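Long-range contact in Rev protein (Borrelia burgdorferi, PDB 5EQZ), which is of uncertain function but is a plasmid-encoded, largely helical protein that probably reaches the spirochete's cell envelope as a lipoprotein: residues Ser103-Leu115 against Asp124-Lys136. Residues are numbered along the deposited sequence; the frame is centred on the assembly and turned at random.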
loop_
_atom_site.group_PDB
_atom_site.type_symbol
_atom_site.label_atom_id
_atom_site.label_comp_id
_atom_site.label_asym_id
_atom_site.label_seq_id
_atom_site.Cartn_x
_atom_site.Cartn_y
_atom_site.Cartn_z
ATOM N N SER A 103 -9.510 13.537 -5.010
ATOM C CA SER A 103 -9.977 12.673 -3.928
ATOM C C SER A 103 -9.647 11.207 -4.199
ATOM O O SER A 103 -9.343 10.457 -3.261
ATOM C CB SER A 103 -11.476 12.851 -3.715
ATOM O OG SER A 103 -12.204 12.227 -4.750
ATOM N N GLU A 104 -9.705 10.778 -5.466
ATOM C CA GLU A 104 -9.343 9.398 -5.801
ATOM C C GLU A 104 -7.876 9.134 -5.500
ATOM O O GLU A 104 -7.510 8.062 -4.987
ATOM C CB GLU A 104 -9.632 9.121 -7.277
ATOM C CG GLU A 104 -11.101 8.983 -7.630
ATOM C CD GLU A 104 -11.729 7.721 -7.086
ATOM O OE1 GLU A 104 -12.884 7.788 -6.627
ATOM O OE2 GLU A 104 -11.069 6.658 -7.105
ATOM N N ALA A 105 -7.014 10.091 -5.829
ATOM C CA ALA A 105 -5.607 9.943 -5.489
ATOM C C ALA A 105 -5.420 9.923 -3.982
ATOM O O ALA A 105 -4.671 9.088 -3.453
ATOM C CB ALA A 105 -4.790 11.068 -6.125
ATOM N N LYS A 106 -6.099 10.830 -3.271
ATOM C CA LYS A 106 -5.931 10.924 -1.823
ATOM C C LYS A 106 -6.324 9.620 -1.141
ATOM O O LYS A 106 -5.660 9.186 -0.187
ATOM C CB LYS A 106 -6.750 12.097 -1.280
ATOM C CG LYS A 106 -6.723 12.235 0.222
ATOM C CD LYS A 106 -7.261 13.591 0.681
ATOM C CE LYS A 106 -7.502 13.599 2.191
ATOM N NZ LYS A 106 -8.418 14.697 2.620
ATOM N N LEU A 107 -7.381 8.963 -1.635
ATOM C CA LEU A 107 -7.823 7.696 -1.051
ATOM C C LEU A 107 -6.757 6.604 -1.112
ATOM O O LEU A 107 -6.785 5.681 -0.285
ATOM C CB LEU A 107 -9.097 7.211 -1.752
ATOM C CG LEU A 107 -10.367 7.971 -1.356
ATOM C CD1 LEU A 107 -11.569 7.470 -2.151
ATOM C CD2 LEU A 107 -10.622 7.857 0.145
ATOM N N VAL A 108 -5.833 6.659 -2.063
ATOM C CA VAL A 108 -4.781 5.646 -2.130
ATOM C C VAL A 108 -3.423 6.218 -1.720
ATOM O O VAL A 108 -2.381 5.687 -2.112
ATOM C CB VAL A 108 -4.725 4.958 -3.504
ATOM C CG1 VAL A 108 -5.989 4.116 -3.714
ATOM C CG2 VAL A 108 -4.545 5.964 -4.658
ATOM N N GLY A 109 -3.426 7.287 -0.926
ATOM C CA GLY A 109 -2.205 7.830 -0.368
ATOM C C GLY A 109 -1.356 8.669 -1.290
ATOM O O GLY A 109 -0.168 8.869 -1.004
ATOM N N VAL A 110 -1.933 9.202 -2.371
ATOM C CA VAL A 110 -1.217 9.989 -3.365
ATOM C C VAL A 110 -1.751 11.419 -3.306
ATOM O O VAL A 110 -2.962 11.641 -3.432
ATOM C CB VAL A 110 -1.377 9.394 -4.772
ATOM C CG1 VAL A 110 -0.714 10.270 -5.798
ATOM C CG2 VAL A 110 -0.777 7.964 -4.819
ATOM N N THR A 111 -0.850 12.375 -3.097
ATOM C CA THR A 111 -1.186 13.793 -2.986
ATOM C C THR A 111 -0.918 14.480 -4.318
ATOM O O THR A 111 0.240 14.574 -4.747
ATOM C CB THR A 111 -0.360 14.463 -1.883
ATOM O OG1 THR A 111 -0.840 14.058 -0.595
ATOM C CG2 THR A 111 -0.432 15.987 -1.991
ATOM N N VAL A 112 -1.974 14.957 -4.974
ATOM C CA VAL A 112 -1.795 15.794 -6.157
ATOM C C VAL A 112 -2.332 17.183 -5.831
ATOM O O VAL A 112 -3.262 17.315 -5.018
ATOM C CB VAL A 112 -2.485 15.200 -7.396
ATOM C CG1 VAL A 112 -1.910 13.835 -7.729
ATOM C CG2 VAL A 112 -3.985 15.113 -7.195
ATOM N N PRO A 113 -1.764 18.246 -6.396
ATOM C CA PRO A 113 -2.336 19.570 -6.171
ATOM C C PRO A 113 -3.662 19.690 -6.898
ATOM O O PRO A 113 -3.803 19.243 -8.039
ATOM C CB PRO A 113 -1.284 20.517 -6.756
ATOM C CG PRO A 113 -0.592 19.700 -7.787
ATOM C CD PRO A 113 -0.527 18.312 -7.197
ATOM N N LEU A 114 -4.640 20.276 -6.216
ATOM C CA LEU A 114 -5.897 20.661 -6.852
ATOM C C LEU A 114 -5.635 21.941 -7.638
ATOM O O LEU A 114 -5.445 23.007 -7.056
ATOM C CB LEU A 114 -6.986 20.856 -5.804
ATOM C CG LEU A 114 -8.411 21.126 -6.272
ATOM C CD1 LEU A 114 -8.819 20.042 -7.231
ATOM C CD2 LEU A 114 -9.318 21.126 -5.056
ATOM N N LEU A 115 -5.566 21.835 -8.967
ATOM C CA LEU A 115 -5.306 23.012 -9.803
ATOM C C LEU A 115 -6.646 23.636 -10.174
ATOM O O LEU A 115 -7.198 23.419 -11.257
ATOM C CB LEU A 115 -4.490 22.640 -11.032
ATOM C CG LEU A 115 -3.189 21.891 -10.748
ATOM C CD1 LEU A 115 -2.518 21.479 -12.041
ATOM C CD2 LEU A 115 -2.282 22.764 -9.908
ATOM N N ASP A 124 -6.564 17.441 -17.300
ATOM C CA ASP A 124 -5.680 16.445 -17.899
ATOM C C ASP A 124 -4.306 16.474 -17.258
ATOM O O ASP A 124 -3.622 15.450 -17.215
ATOM C CB ASP A 124 -5.538 16.667 -19.405
ATOM C CG ASP A 124 -6.719 16.131 -20.201
ATOM O OD1 ASP A 124 -7.027 14.925 -20.084
ATOM O OD2 ASP A 124 -7.321 16.910 -20.968
ATOM N N LYS A 125 -3.878 17.638 -16.770
ATOM C CA LYS A 125 -2.584 17.727 -16.111
ATOM C C LYS A 125 -2.626 17.099 -14.721
ATOM O O LYS A 125 -1.696 16.384 -14.329
ATOM C CB LYS A 125 -2.144 19.182 -16.047
ATOM C CG LYS A 125 -1.185 19.518 -14.943
ATOM C CD LYS A 125 -0.640 20.926 -15.159
ATOM C CE LYS A 125 0.622 21.162 -14.359
ATOM N NZ LYS A 125 1.829 20.756 -15.128
ATOM N N MET A 126 -3.686 17.369 -13.954
ATOM C CA MET A 126 -3.868 16.657 -12.692
ATOM C C MET A 126 -3.971 15.153 -12.920
ATOM O O MET A 126 -3.371 14.364 -12.184
ATOM C CB MET A 126 -5.110 17.153 -11.959
ATOM C CG MET A 126 -4.983 18.502 -11.292
ATOM S SD MET A 126 -6.626 18.883 -10.649
ATOM C CE MET A 126 -6.638 17.866 -9.197
ATOM N N SER A 127 -4.739 14.741 -13.928
ATOM C CA SER A 127 -4.855 13.325 -14.250
ATOM C C SER A 127 -3.481 12.708 -14.499
ATOM O O SER A 127 -3.124 11.681 -13.898
ATOM C CB SER A 127 -5.757 13.153 -15.468
ATOM O OG SER A 127 -6.167 11.808 -15.595
ATOM N N LYS A 128 -2.682 13.346 -15.360
ATOM C CA LYS A 128 -1.361 12.819 -15.696
ATOM C C LYS A 128 -0.477 12.694 -14.459
ATOM O O LYS A 128 0.196 11.673 -14.270
ATOM C CB LYS A 128 -0.693 13.710 -16.752
ATOM N N ASN A 129 -0.471 13.719 -13.602
ATOM C CA ASN A 129 0.339 13.671 -12.393
ATOM C C ASN A 129 -0.098 12.513 -11.500
ATOM O O ASN A 129 0.732 11.725 -11.034
ATOM C CB ASN A 129 0.242 15.010 -11.653
ATOM C CG ASN A 129 1.134 15.074 -10.418
ATOM O OD1 ASN A 129 1.998 14.222 -10.212
ATOM N ND2 ASN A 129 0.917 16.081 -9.586
ATOM N N ALA A 130 -1.410 12.385 -11.275
ATOM C CA ALA A 130 -1.927 11.332 -10.401
ATOM C C ALA A 130 -1.561 9.948 -10.924
ATOM O O ALA A 130 -1.138 9.077 -10.149
ATOM C CB ALA A 130 -3.445 11.474 -10.263
ATOM N N VAL A 131 -1.698 9.727 -12.236
ATOM C CA VAL A 131 -1.408 8.404 -12.780
ATOM C C VAL A 131 0.086 8.109 -12.707
ATOM O O VAL A 131 0.493 6.970 -12.459
ATOM C CB VAL A 131 -1.950 8.280 -14.214
ATOM C CG1 VAL A 131 -1.319 7.087 -14.928
ATOM C CG2 VAL A 131 -3.463 8.138 -14.187
ATOM N N GLU A 132 0.930 9.127 -12.916
ATOM C CA GLU A 132 2.372 8.903 -12.854
ATOM C C GLU A 132 2.802 8.528 -11.439
ATOM O O GLU A 132 3.637 7.629 -11.256
ATOM C CB GLU A 132 3.126 10.141 -13.357
ATOM N N GLN A 133 2.208 9.168 -10.426
ATOM C CA GLN A 133 2.526 8.813 -9.044
ATOM C C GLN A 133 1.991 7.435 -8.678
ATOM O O GLN A 133 2.683 6.653 -8.011
ATOM C CB GLN A 133 1.968 9.863 -8.090
ATOM C CG GLN A 133 2.689 11.177 -8.129
ATOM C CD GLN A 133 2.388 12.000 -6.900
ATOM O OE1 GLN A 133 2.689 11.589 -5.786
ATOM N NE2 GLN A 133 1.753 13.150 -7.090
ATOM N N ILE A 134 0.761 7.122 -9.092
ATOM C CA ILE A 134 0.187 5.813 -8.787
ATOM C C ILE A 134 1.011 4.708 -9.435
ATOM O O ILE A 134 1.236 3.642 -8.839
ATOM C CB ILE A 134 -1.287 5.772 -9.230
ATOM C CG1 ILE A 134 -2.145 6.636 -8.301
ATOM C CG2 ILE A 134 -1.821 4.338 -9.291
ATOM C CD1 ILE A 134 -3.567 6.846 -8.806
ATOM N N ASP A 135 1.495 4.951 -10.657
ATOM C CA ASP A 135 2.314 3.967 -11.352
ATOM C C ASP A 135 3.617 3.712 -10.617
ATOM O O ASP A 135 4.081 2.568 -10.546
ATOM C CB ASP A 135 2.617 4.430 -12.778
ATOM C CG ASP A 135 1.479 4.171 -13.735
ATOM O OD1 ASP A 135 0.586 3.375 -13.382
ATOM O OD2 ASP A 135 1.497 4.746 -14.854
ATOM N N LYS A 136 4.245 4.772 -10.089
ATOM C CA LYS A 136 5.498 4.574 -9.362
ATOM C C LYS A 136 5.270 3.763 -8.087
ATOM O O LYS A 136 6.099 2.908 -7.739
ATOM C CB LYS A 136 6.156 5.923 -9.049
HETATM O O HOH W 1 1.945 11.815 -3.167
#
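The carboxamide of Q133 takes two methyls on one face: V110 CG1 sits almost squarely over its CD at 3.7 Å, and V112 CG1 lies off toward the NE2 end. At its edge, NE2 donates a fairly straight bond to T111 O (3.1 Å) and a weaker one to N129 OD1, one helical turn back. T111 O is met from above its carbonyl plane, 45° out. At the other end of the amide, OE1 accepts from a water 2.7 Å away that also accepts from T111 N; both polar ends of the group are thus tied to T111, fixing its rotation. N129 has V112 CG1 over one amide face, while P113 CD abuts its ND2 edge at 3.6 Å. CG of N129 lies anti to the backbone N (chi1 -176°), which carries the amide toward this proline.

M126 bends at its last torsion (chi3 78°), bringing CE to 3.4 Å from P113 O and 3.7 Å from L114 CD1; its SD accepts a weak bond from L115 N. L115 CD1 packs 3.7 Å from K125 CD.

Buried V110 and V112 turn inward onto I134 and A130, V112 CG1 lying 3.8 Å from A130 CB. G109, with positive phi, is C-prime of a Schellman motif (V110 N to A105 O, G109 N to K106 O). The whole is a Schellman-capped helix end followed by an extended connection packed along the next helix, in an almost all-helical protein.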